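Local coordinates for protein amidase, hydantoinase/carbamoylase family (PDB 6C0D) that probably hydrolyses N-carbamoyl-L-amino acids as a homodimeric, metal-dependent amidase of the peptidase M20 family, at residues A[315-318]-A[323-326]; A[18-23]-A[115-120]; A[137-140]-A[144-147]; A[228-233]-A[276-281]. One frame throughout, in Å; residues are numbered along the deposited sequence.

Interaction 1 of 4, residues A[315-318]-A[323-326]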
loop_
_atom_site.group_PDB
_atom_site.type_symbol
_atom_site.label_atom_id
_atom_site.label_comp_id
_atom_site.label_asym_id
_atom_site.label_seq_id
_atom_site.Cartn_x
_atom_site.Cartn_y
_atom_site.Cartn_z
ATOM N N GLU A 315 3.027 1.008 -25.125
ATOM C CA GLU A 315 4.161 1.923 -25.267
ATOM C C GLU A 315 5.171 1.725 -24.148
ATOM O O GLU A 315 6.384 1.663 -24.389
ATOM C CB GLU A 315 3.684 3.371 -25.274
ATOM C CG GLU A 315 2.851 3.751 -26.480
ATOM C CD GLU A 315 2.073 5.035 -26.243
ATOM O OE1 GLU A 315 2.430 5.777 -25.295
ATOM O OE2 GLU A 315 1.102 5.295 -26.989
ATOM N N TRP A 316 4.687 1.641 -22.907
ATOM C CA TRP A 316 5.575 1.387 -21.778
ATOM C C TRP A 316 6.409 0.132 -22.020
ATOM O O TRP A 316 7.638 0.141 -21.866
ATOM C CB TRP A 316 4.760 1.265 -20.477
ATOM C CG TRP A 316 5.649 1.057 -19.299
ATOM C CD1 TRP A 316 6.182 -0.132 -18.853
ATOM C CD2 TRP A 316 6.176 2.077 -18.447
ATOM N NE1 TRP A 316 7.004 0.097 -17.755
ATOM C CE2 TRP A 316 7.016 1.444 -17.496
ATOM C CE3 TRP A 316 6.008 3.466 -18.384
ATOM C CZ2 TRP A 316 7.687 2.155 -16.506
ATOM C CZ3 TRP A 316 6.688 4.173 -17.401
ATOM C CH2 TRP A 316 7.515 3.516 -16.477
ATOM N N ASN A 317 5.756 -0.953 -22.435
ATOM C CA ASN A 317 6.447 -2.226 -22.611
ATOM C C ASN A 317 7.391 -2.243 -23.801
ATOM O O ASN A 317 8.178 -3.192 -23.940
ATOM C CB ASN A 317 5.405 -3.342 -22.742
ATOM C CG ASN A 317 4.806 -3.687 -21.393
ATOM O OD1 ASN A 317 5.454 -3.478 -20.375
ATOM N ND2 ASN A 317 3.579 -4.178 -21.373
ATOM N N GLY A 318 7.329 -1.241 -24.666
ATOM C CA GLY A 318 8.291 -1.128 -25.742
ATOM C C GLY A 318 9.506 -0.314 -25.365
ATOM O O GLY A 318 10.341 -0.022 -26.225
ATOM N N ARG A 323 8.255 -4.417 -16.567
ATOM C CA ARG A 323 7.124 -4.764 -17.418
ATOM C C ARG A 323 5.812 -4.335 -16.773
ATOM O O ARG A 323 5.632 -4.469 -15.566
ATOM C CB ARG A 323 7.091 -6.268 -17.683
ATOM C CG ARG A 323 5.899 -6.710 -18.542
ATOM C CD ARG A 323 6.035 -8.176 -18.944
ATOM N NE ARG A 323 6.239 -9.051 -17.789
ATOM C CZ ARG A 323 5.254 -9.646 -17.121
ATOM N NH1 ARG A 323 3.996 -9.462 -17.488
ATOM N NH2 ARG A 323 5.525 -10.425 -16.086
ATOM N N ALA A 324 4.882 -3.832 -17.597
ATOM C CA ALA A 324 3.542 -3.454 -17.161
ATOM C C ALA A 324 2.514 -4.466 -17.656
ATOM O O ALA A 324 2.623 -5.002 -18.764
ATOM C CB ALA A 324 3.161 -2.058 -17.670
ATOM N N GLU A 325 1.489 -4.711 -16.837
ATOM C CA GLU A 325 0.508 -5.743 -17.149
ATOM C C GLU A 325 -0.872 -5.252 -16.736
ATOM O O GLU A 325 -1.103 -4.980 -15.555
ATOM C CB GLU A 325 0.853 -7.045 -16.437
ATOM C CG GLU A 325 -0.123 -8.166 -16.694
ATOM C CD GLU A 325 0.208 -9.387 -15.864
ATOM O OE1 GLU A 325 -0.715 -10.183 -15.581
ATOM O OE2 GLU A 325 1.395 -9.534 -15.486
ATOM N N LEU A 326 -1.784 -5.142 -17.698
ATOM C CA LEU A 326 -3.106 -4.572 -17.455
ATOM C C LEU A 326 -4.123 -5.693 -17.291
ATOM O O LEU A 326 -4.188 -6.600 -18.131
ATOM C CB LEU A 326 -3.507 -3.664 -18.616
ATOM C CG LEU A 326 -4.819 -2.890 -18.511
ATOM C CD1 LEU A 326 -4.715 -1.811 -17.467
ATOM C CD2 LEU A 326 -5.163 -2.307 -19.872
#
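N317, in the last turn before the loop, and A324 on strand 323-328 close a helix-loop-strand connection in which the strand returns alongside helix 299-317 and pairs antiparallel with strand 210-227. The tight part is polar. The carboxamide of N317 makes a pair of hydrogen bonds to the backbone of A324: A324 N donates to N317 OD1 over 2.9 Å, almost straight at 177° and on a lone pair in the carbonyl plane, while N317 ND2 returns a bond of 2.9 Å to A324 O. Both bonds together fix the rotation of the amide. With chi1 at -76°, CG lies anti to the carbonyl carbon, which carries the amide across to the strand. Beneath this, the buried W316 and A324 pack on each other, and the indole is held further by its NE1 bond to V322 O and by stacking on H320; A247 and A250 of helix 244-262 also touch it. The outer side is looser. CB of the exposed R323 is directed away from the helix, although its CG still lies 3.7 Å from N317 OD1. In the buried layer, A324 CB approaches the indole obliquely, 3.8 Å from W316 CD1.

Interaction 2 of 4, residues A[18-23]-A[115-120]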
loop_
_atom_site.group_PDB
_atom_site.type_symbol
_atom_site.label_atom_id
_atom_site.label_comp_id
_atom_site.label_asym_id
_atom_site.label_seq_id
_atom_site.Cartn_x
_atom_site.Cartn_y
_atom_site.Cartn_z
ATOM N N PRO A 18 -45.858 18.734 3.576
ATOM C CA PRO A 18 -44.441 18.647 3.961
ATOM C C PRO A 18 -44.238 18.044 5.338
ATOM O O PRO A 18 -43.198 17.412 5.582
ATOM C CB PRO A 18 -43.963 20.108 3.897
ATOM C CG PRO A 18 -45.216 20.927 4.127
ATOM C CD PRO A 18 -46.322 20.130 3.449
ATOM N N ILE A 19 -45.203 18.210 6.242
ATOM C CA ILE A 19 -45.066 17.627 7.572
ATOM C C ILE A 19 -45.161 16.111 7.483
ATOM O O ILE A 19 -44.349 15.378 8.064
ATOM C CB ILE A 19 -46.127 18.212 8.521
ATOM C CG1 ILE A 19 -45.926 19.723 8.684
ATOM C CG2 ILE A 19 -46.067 17.532 9.896
ATOM C CD1 ILE A 19 -47.022 20.386 9.517
ATOM N N ARG A 20 -46.153 15.623 6.736
ATOM C CA ARG A 20 -46.311 14.189 6.520
ATOM C C ARG A 20 -45.066 13.591 5.867
ATOM O O ARG A 20 -44.623 12.495 6.236
ATOM C CB ARG A 20 -47.555 13.951 5.648
ATOM C CG ARG A 20 -47.927 12.495 5.398
ATOM C CD ARG A 20 -49.292 12.411 4.698
ATOM N NE ARG A 20 -49.265 13.056 3.380
ATOM C CZ ARG A 20 -50.347 13.294 2.640
ATOM N NH1 ARG A 20 -51.550 12.940 3.082
ATOM N NH2 ARG A 20 -50.230 13.879 1.452
ATOM N N LEU A 21 -44.506 14.293 4.879
ATOM C CA LEU A 21 -43.285 13.835 4.212
ATOM C C LEU A 21 -42.136 13.663 5.202
ATOM O O LEU A 21 -41.510 12.598 5.268
ATOM C CB LEU A 21 -42.887 14.835 3.133
ATOM C CG LEU A 21 -41.521 14.604 2.499
ATOM C CD1 LEU A 21 -41.603 13.394 1.561
ATOM C CD2 LEU A 21 -41.080 15.865 1.761
ATOM N N LEU A 22 -41.832 14.716 5.967
ATOM C CA LEU A 22 -40.724 14.651 6.919
ATOM C C LEU A 22 -40.987 13.627 8.020
ATOM O O LEU A 22 -40.060 12.941 8.471
ATOM C CB LEU A 22 -40.466 16.041 7.517
ATOM C CG LEU A 22 -39.864 16.961 6.451
ATOM C CD1 LEU A 22 -39.961 18.437 6.852
ATOM C CD2 LEU A 22 -38.428 16.558 6.193
ATOM N N ASP A 23 -42.240 13.518 8.486
ATOM C CA ASP A 23 -42.557 12.532 9.526
ATOM C C ASP A 23 -42.226 11.120 9.054
ATOM O O ASP A 23 -41.646 10.323 9.801
ATOM C CB ASP A 23 -44.039 12.608 9.925
ATOM C CG ASP A 23 -44.387 13.854 10.750
ATOM O OD1 ASP A 23 -43.478 14.636 11.118
ATOM O OD2 ASP A 23 -45.596 14.044 11.033
ATOM N N LEU A 115 -50.957 13.161 -5.330
ATOM C CA LEU A 115 -51.676 13.123 -6.605
ATOM C C LEU A 115 -53.066 12.535 -6.426
ATOM O O LEU A 115 -54.006 12.926 -7.139
ATOM C CB LEU A 115 -50.884 12.339 -7.657
ATOM C CG LEU A 115 -49.938 13.190 -8.536
ATOM C CD1 LEU A 115 -48.915 13.942 -7.682
ATOM C CD2 LEU A 115 -49.223 12.344 -9.608
ATOM N N GLY A 116 -53.223 11.620 -5.465
ATOM C CA GLY A 116 -54.538 11.071 -5.165
ATOM C C GLY A 116 -55.462 12.058 -4.492
ATOM O O GLY A 116 -56.685 11.926 -4.600
ATOM N N GLU A 117 -54.904 13.065 -3.819
ATOM C CA GLU A 117 -55.697 14.044 -3.089
ATOM C C GLU A 117 -56.094 15.247 -3.932
ATOM O O GLU A 117 -56.859 16.091 -3.457
ATOM C CB GLU A 117 -54.923 14.522 -1.848
ATOM C CG GLU A 117 -54.793 13.443 -0.792
ATOM C CD GLU A 117 -53.689 13.726 0.224
ATOM O OE1 GLU A 117 -52.890 14.681 0.039
ATOM O OE2 GLU A 117 -53.627 12.973 1.214
ATOM N N CYS A 118 -55.593 15.357 -5.157
ATOM C CA CYS A 118 -55.903 16.478 -6.036
ATOM C C CYS A 118 -56.884 15.997 -7.108
ATOM O O CYS A 118 -56.603 15.022 -7.805
ATOM C CB CYS A 118 -54.613 17.018 -6.656
ATOM S SG CYS A 118 -54.836 18.229 -7.988
ATOM N N GLU A 119 -58.039 16.666 -7.221
ATOM C CA GLU A 119 -59.064 16.176 -8.139
ATOM C C GLU A 119 -58.543 16.067 -9.571
ATOM O O GLU A 119 -58.882 15.109 -10.280
ATOM C CB GLU A 119 -60.311 17.059 -8.065
ATOM C CG GLU A 119 -61.292 16.567 -7.004
ATOM C CD GLU A 119 -62.464 17.508 -6.773
ATOM O OE1 GLU A 119 -62.886 17.638 -5.609
ATOM O OE2 GLU A 119 -62.962 18.109 -7.746
ATOM N N ALA A 120 -57.698 17.003 -10.007
ATOM C CA ALA A 120 -57.190 16.972 -11.381
ATOM C C ALA A 120 -56.224 15.816 -11.660
ATOM O O ALA A 120 -56.052 15.446 -12.820
ATOM C CB ALA A 120 -56.496 18.293 -11.713
#
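R20 and E117 meet in a two-pronged salt bridge that spans the gap between helix 18-30 and segment 115-120. The ionic contact is end-on: R20 NH1 donates to E117 OE2 at 2.8 Å, and R20 NH2 to E117 OE1 at 3.1 Å, one nitrogen for each oxygen. Both hydrogen bonds are fairly straight, 161° and 169°, and both oxygens lie near the guanidinium plane. The carboxylate is twisted, however, its plane 34° from that of the guanidinium. OE2 uses its syn lone pair, whereas OE1 is met on the syn side but out of the carboxylate plane.

The backbones themselves stay well apart, the CA atoms of R20 and E117 being 13.4 Å from each other; the extended glutamate and the long arginine cover this distance together, coming from opposite directions. A second acid, E110 of helix 102-117, also binds R20 NH2, so two carboxylates would help to balance the arginine and the nearby R113. Apolar packing lies to one side, where L21 sits on I106 and Y107. The whole is a bidentate, end-on arginine-carboxylate pair on the protein surface, joining helix 18-30 to helix 102-117 far from the zinc site.

Interaction 3 of 4, residues A[137-140]-A[144-147]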
loop_
_atom_site.group_PDB
_atom_site.type_symbol
_atom_site.label_atom_id
_atom_site.label_comp_id
_atom_site.label_asym_id
_atom_site.label_seq_id
_atom_site.Cartn_x
_atom_site.Cartn_y
_atom_site.Cartn_z
ATOM N N THR A 137 -25.717 -6.168 -0.380
ATOM C CA THR A 137 -25.338 -7.012 0.749
ATOM C C THR A 137 -25.250 -8.470 0.315
ATOM O O THR A 137 -24.358 -9.207 0.754
ATOM C CB THR A 137 -26.336 -6.833 1.896
ATOM O OG1 THR A 137 -26.257 -5.487 2.383
ATOM C CG2 THR A 137 -26.032 -7.788 3.039
ATOM N N PHE A 138 -26.151 -8.895 -0.570
ATOM C CA PHE A 138 -26.094 -10.212 -1.196
ATOM C C PHE A 138 -25.736 -10.137 -2.672
ATOM O O PHE A 138 -24.813 -10.820 -3.122
ATOM C CB PHE A 138 -27.438 -10.938 -1.037
ATOM C CG PHE A 138 -27.818 -11.212 0.388
ATOM C CD1 PHE A 138 -27.428 -12.388 1.008
ATOM C CD2 PHE A 138 -28.580 -10.300 1.102
ATOM C CE1 PHE A 138 -27.780 -12.643 2.320
ATOM C CE2 PHE A 138 -28.935 -10.545 2.411
ATOM C CZ PHE A 138 -28.536 -11.718 3.024
ATOM N N SER A 139 -26.446 -9.304 -3.434
ATOM C CA SER A 139 -26.294 -9.246 -4.885
ATOM C C SER A 139 -26.798 -7.888 -5.349
ATOM O O SER A 139 -27.990 -7.595 -5.208
ATOM C CB SER A 139 -27.076 -10.380 -5.554
ATOM O OG SER A 139 -26.874 -10.404 -6.955
ATOM N N SER A 140 -25.904 -7.067 -5.901
ATOM C CA SER A 140 -26.254 -5.684 -6.204
ATOM C C SER A 140 -27.398 -5.603 -7.209
ATOM O O SER A 140 -27.448 -6.353 -8.191
ATOM C CB SER A 140 -25.034 -4.927 -6.730
ATOM O OG SER A 140 -24.074 -4.747 -5.703
ATOM N N SER A 144 -34.205 -4.389 -8.613
ATOM C CA SER A 144 -34.535 -3.832 -9.923
ATOM C C SER A 144 -34.272 -4.846 -11.035
ATOM O O SER A 144 -35.020 -4.884 -12.018
ATOM C CB SER A 144 -33.779 -2.519 -10.167
ATOM O OG SER A 144 -32.387 -2.648 -9.916
ATOM N N ARG A 145 -33.252 -5.695 -10.881
ATOM C CA ARG A 145 -33.029 -6.787 -11.828
ATOM C C ARG A 145 -34.213 -7.749 -11.844
ATOM O O ARG A 145 -34.673 -8.174 -12.913
ATOM C CB ARG A 145 -31.741 -7.539 -11.469
ATOM C CG ARG A 145 -30.446 -6.795 -11.775
ATOM C CD ARG A 145 -29.302 -7.320 -10.895
ATOM N NE ARG A 145 -29.137 -8.774 -10.991
ATOM C CZ ARG A 145 -28.639 -9.536 -10.022
ATOM N NH1 ARG A 145 -28.254 -8.990 -8.873
ATOM N NH2 ARG A 145 -28.533 -10.850 -10.197
ATOM N N SER A 146 -34.691 -8.136 -10.657
ATOM C CA SER A 146 -35.840 -9.035 -10.569
ATOM C C SER A 146 -37.067 -8.417 -11.218
ATOM O O SER A 146 -37.792 -9.084 -11.958
ATOM C CB SER A 146 -36.137 -9.367 -9.109
ATOM O OG SER A 146 -37.324 -10.134 -8.995
ATOM N N PHE A 147 -37.304 -7.136 -10.950
ATOM C CA PHE A 147 -38.473 -6.440 -11.482
ATOM C C PHE A 147 -38.491 -6.450 -13.009
ATOM O O PHE A 147 -39.505 -6.801 -13.629
ATOM C CB PHE A 147 -38.476 -5.013 -10.943
ATOM C CG PHE A 147 -39.618 -4.173 -11.435
ATOM C CD1 PHE A 147 -40.921 -4.475 -11.071
ATOM C CD2 PHE A 147 -39.383 -3.063 -12.237
ATOM C CE1 PHE A 147 -41.977 -3.689 -11.511
ATOM C CE2 PHE A 147 -40.425 -2.281 -12.684
ATOM C CZ PHE A 147 -41.730 -2.591 -12.321
#
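R145 has the most surface buried here, and S140 and S139 are its two partners in the loop before helix 142-148. A single nitrogen does the work: R145 NH1 donates to S139 OG at 2.8 Å and to S140 O at 2.8 Å, a side-chain hydroxyl and a backbone carbonyl sharing one amino group. The bond to the hydroxyl is the straighter, 167° against 146°, and S139 OG lies in the guanidinium plane. The carbonyl is approached from above its plane rather than on a lone pair. The arginine chain bends at chi3, 54°, which brings CD to 3.4 Å from S140 O and swings the guanidinium past that carbonyl to S139. CB of S139 points toward the helix segment, and OG, anti to the backbone N, takes the bond from NH1. S140 takes part through its backbone alone, its CB pointing away from R145.

S155 extends the network by bonding both S139 OG and R145 NH2, and A151 O is a further acceptor of NH2. The loop leaves strand 125-130 and passes E135, a predicted zinc ligand, before R145 ties it to helix 142-148; S155 belongs to helix 153-158, so the arginine joins the loop to two successive helices.

Interaction 4 of 4, residues A[228-233]-A[276-281]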
loop_
_atom_site.group_PDB
_atom_site.type_symbol
_atom_site.label_atom_id
_atom_site.label_comp_id
_atom_site.label_asym_id
_atom_site.label_seq_id
_atom_site.Cartn_x
_atom_site.Cartn_y
_atom_site.Cartn_z
ATOM N N GLY A 228 9.273 -5.805 -11.777
ATOM C CA GLY A 228 10.662 -5.438 -11.873
ATOM C C GLY A 228 11.530 -6.449 -11.146
ATOM O O GLY A 228 11.362 -7.657 -11.336
ATOM N N GLN A 229 12.453 -5.973 -10.310
ATOM C CA GLN A 229 13.386 -6.854 -9.626
ATOM C C GLN A 229 13.642 -6.326 -8.220
ATOM O O GLN A 229 13.941 -5.144 -8.052
ATOM C CB GLN A 229 14.690 -6.938 -10.414
ATOM C CG GLN A 229 15.763 -7.785 -9.813
ATOM C CD GLN A 229 16.984 -7.789 -10.697
ATOM O OE1 GLN A 229 17.021 -8.489 -11.704
ATOM N NE2 GLN A 229 17.973 -6.970 -10.351
ATOM N N ARG A 230 13.497 -7.195 -7.224
ATOM C CA ARG A 230 13.855 -6.846 -5.854
ATOM C C ARG A 230 15.358 -6.624 -5.762
ATOM O O ARG A 230 16.133 -7.328 -6.412
ATOM C CB ARG A 230 13.457 -7.977 -4.904
ATOM C CG ARG A 230 12.345 -7.680 -3.955
ATOM C CD ARG A 230 12.071 -8.882 -3.056
ATOM N NE ARG A 230 10.638 -9.142 -2.951
ATOM C CZ ARG A 230 10.088 -9.898 -2.011
ATOM N NH1 ARG A 230 8.773 -10.070 -1.979
ATOM N NH2 ARG A 230 10.859 -10.469 -1.093
ATOM N N ASN A 231 15.776 -5.672 -4.925
ATOM C CA ASN A 231 17.202 -5.423 -4.718
ATOM C C ASN A 231 17.397 -4.765 -3.359
ATOM O O ASN A 231 16.482 -4.165 -2.793
ATOM C CB ASN A 231 17.809 -4.510 -5.795
ATOM C CG ASN A 231 18.294 -5.250 -7.029
ATOM O OD1 ASN A 231 17.816 -4.991 -8.138
ATOM N ND2 ASN A 231 19.298 -6.122 -6.860
ATOM N N HIS A 232 18.613 -4.888 -2.843
ATOM C CA HIS A 232 18.979 -4.213 -1.605
ATOM C C HIS A 232 19.046 -2.709 -1.867
ATOM O O HIS A 232 19.758 -2.268 -2.775
ATOM C CB HIS A 232 20.321 -4.768 -1.131
ATOM C CG HIS A 232 20.746 -4.286 0.224
ATOM N ND1 HIS A 232 20.957 -2.955 0.509
ATOM C CD2 HIS A 232 21.043 -4.965 1.360
ATOM C CE1 HIS A 232 21.334 -2.829 1.771
ATOM N NE2 HIS A 232 21.393 -4.034 2.312
ATOM N N ALA A 233 18.292 -1.922 -1.089
ATOM C CA ALA A 233 18.169 -0.494 -1.369
ATOM C C ALA A 233 19.435 0.299 -1.061
ATOM O O ALA A 233 19.512 1.474 -1.446
ATOM C CB ALA A 233 17.010 0.105 -0.574
ATOM N N LEU A 276 3.210 -1.735 -2.921
ATOM C CA LEU A 276 4.567 -2.097 -3.306
ATOM C C LEU A 276 4.979 -3.357 -2.555
ATOM O O LEU A 276 4.664 -3.521 -1.370
ATOM C CB LEU A 276 5.586 -0.980 -3.008
ATOM C CG LEU A 276 5.252 0.449 -3.444
ATOM C CD1 LEU A 276 6.473 1.384 -3.288
ATOM C CD2 LEU A 276 4.670 0.530 -4.846
ATOM N N ASP A 277 5.686 -4.239 -3.257
ATOM C CA ASP A 277 6.132 -5.505 -2.696
ATOM C C ASP A 277 7.655 -5.527 -2.676
ATOM O O ASP A 277 8.288 -5.366 -3.730
ATOM C CB ASP A 277 5.579 -6.677 -3.506
ATOM C CG ASP A 277 6.028 -8.007 -2.967
ATOM O OD1 ASP A 277 6.977 -8.591 -3.532
ATOM O OD2 ASP A 277 5.445 -8.449 -1.959
ATOM N N PRO A 278 8.310 -5.744 -1.525
ATOM C CA PRO A 278 7.625 -6.176 -0.300
ATOM C C PRO A 278 7.118 -5.072 0.610
ATOM O O PRO A 278 6.384 -5.381 1.560
ATOM C CB PRO A 278 8.723 -6.973 0.425
ATOM C CG PRO A 278 9.997 -6.271 0.040
ATOM C CD PRO A 278 9.784 -5.830 -1.407
ATOM N N GLY A 279 7.485 -3.816 0.365
ATOM C CA GLY A 279 6.982 -2.722 1.178
ATOM C C GLY A 279 7.841 -2.449 2.399
ATOM O O GLY A 279 7.314 -2.118 3.463
ATOM N N SER A 280 9.156 -2.589 2.253
ATOM C CA SER A 280 10.154 -2.394 3.307
ATOM C C SER A 280 11.076 -1.232 2.960
ATOM O O SER A 280 11.415 -1.033 1.793
ATOM C CB SER A 280 11.064 -3.643 3.495
ATOM O OG SER A 280 10.313 -4.821 3.682
ATOM N N PHE A 281 11.556 -0.526 3.997
ATOM C CA PHE A 281 12.470 0.603 3.791
ATOM C C PHE A 281 13.675 0.239 2.936
ATOM O O PHE A 281 14.117 1.042 2.110
ATOM C CB PHE A 281 12.997 1.126 5.136
ATOM C CG PHE A 281 12.216 2.286 5.723
ATOM C CD1 PHE A 281 12.233 3.543 5.123
ATOM C CD2 PHE A 281 11.514 2.128 6.905
ATOM C CE1 PHE A 281 11.552 4.604 5.676
ATOM C CE2 PHE A 281 10.816 3.196 7.455
ATOM C CZ PHE A 281 10.837 4.434 6.830
HETATM O O HOH W 1 9.298 -8.074 -4.951
HETATM O O HOH W 2 6.557 -10.281 -0.348
#
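From R230 to A233 the chain runs nearly alongside D277 to F281, the end-to-end directions only 12° apart, with CA atoms 8.4 Å apart at R230 and P278. R230 spans this gap. In the D277 conformer given, one of two, R230 NH1 donates to D277 OD1 in a salt bridge of 2.8 Å, and OD1 lies near the guanidinium plane. The acceptor is met on its syn side but out of the carboxylate plane, and the two planes stand 48° apart. In this copy D277 CG is anti to the backbone N (chi1 179°), and water reinforces the pair: water 1 accepts from R230 NE at 2.6 Å and donates to D277 OD1, and water 2 donates to D277 OD2 while taking a weak bond from R230 NH1. The ring of P278, which follows a cis peptide bond, lies over one guanidinium face, with CB 3.9 Å above its plane and offset toward the rim. A233 CB lies 4.1 Å from F281 O. G279 O accepts from R273 of the second subunit, and F281 meets H291 of that subunit. This is a solvent-bridged salt bridge between the loop before strand 231-232 and D277 of strand 268-277, at the subunit interface of an M20-family homodimer, to which both segments contribute.

In the fold
Interactions 1 and 4 lie on the same side of the chain's centre and share one body of strands: strand 210-227 pairs with strand 323-328 of interaction 1 and with strand 283-296, which flanks both segments of interaction 4. Their nearest atoms are about 5 Å apart, without touching. Interaction 2 is at the opposite end, its centre about 60 Å from that of interaction 1, and interaction 3 lies nearest the middle, the side chain of S140 about 11 Å from the zinc ion. Interaction 1 alone is partly buried, with neutral amide bonds and apolar packing; the others are surface contacts built on arginine. A glutamate serves interaction 2, neutral oxygens interaction 3, and aspartate with water interaction 4.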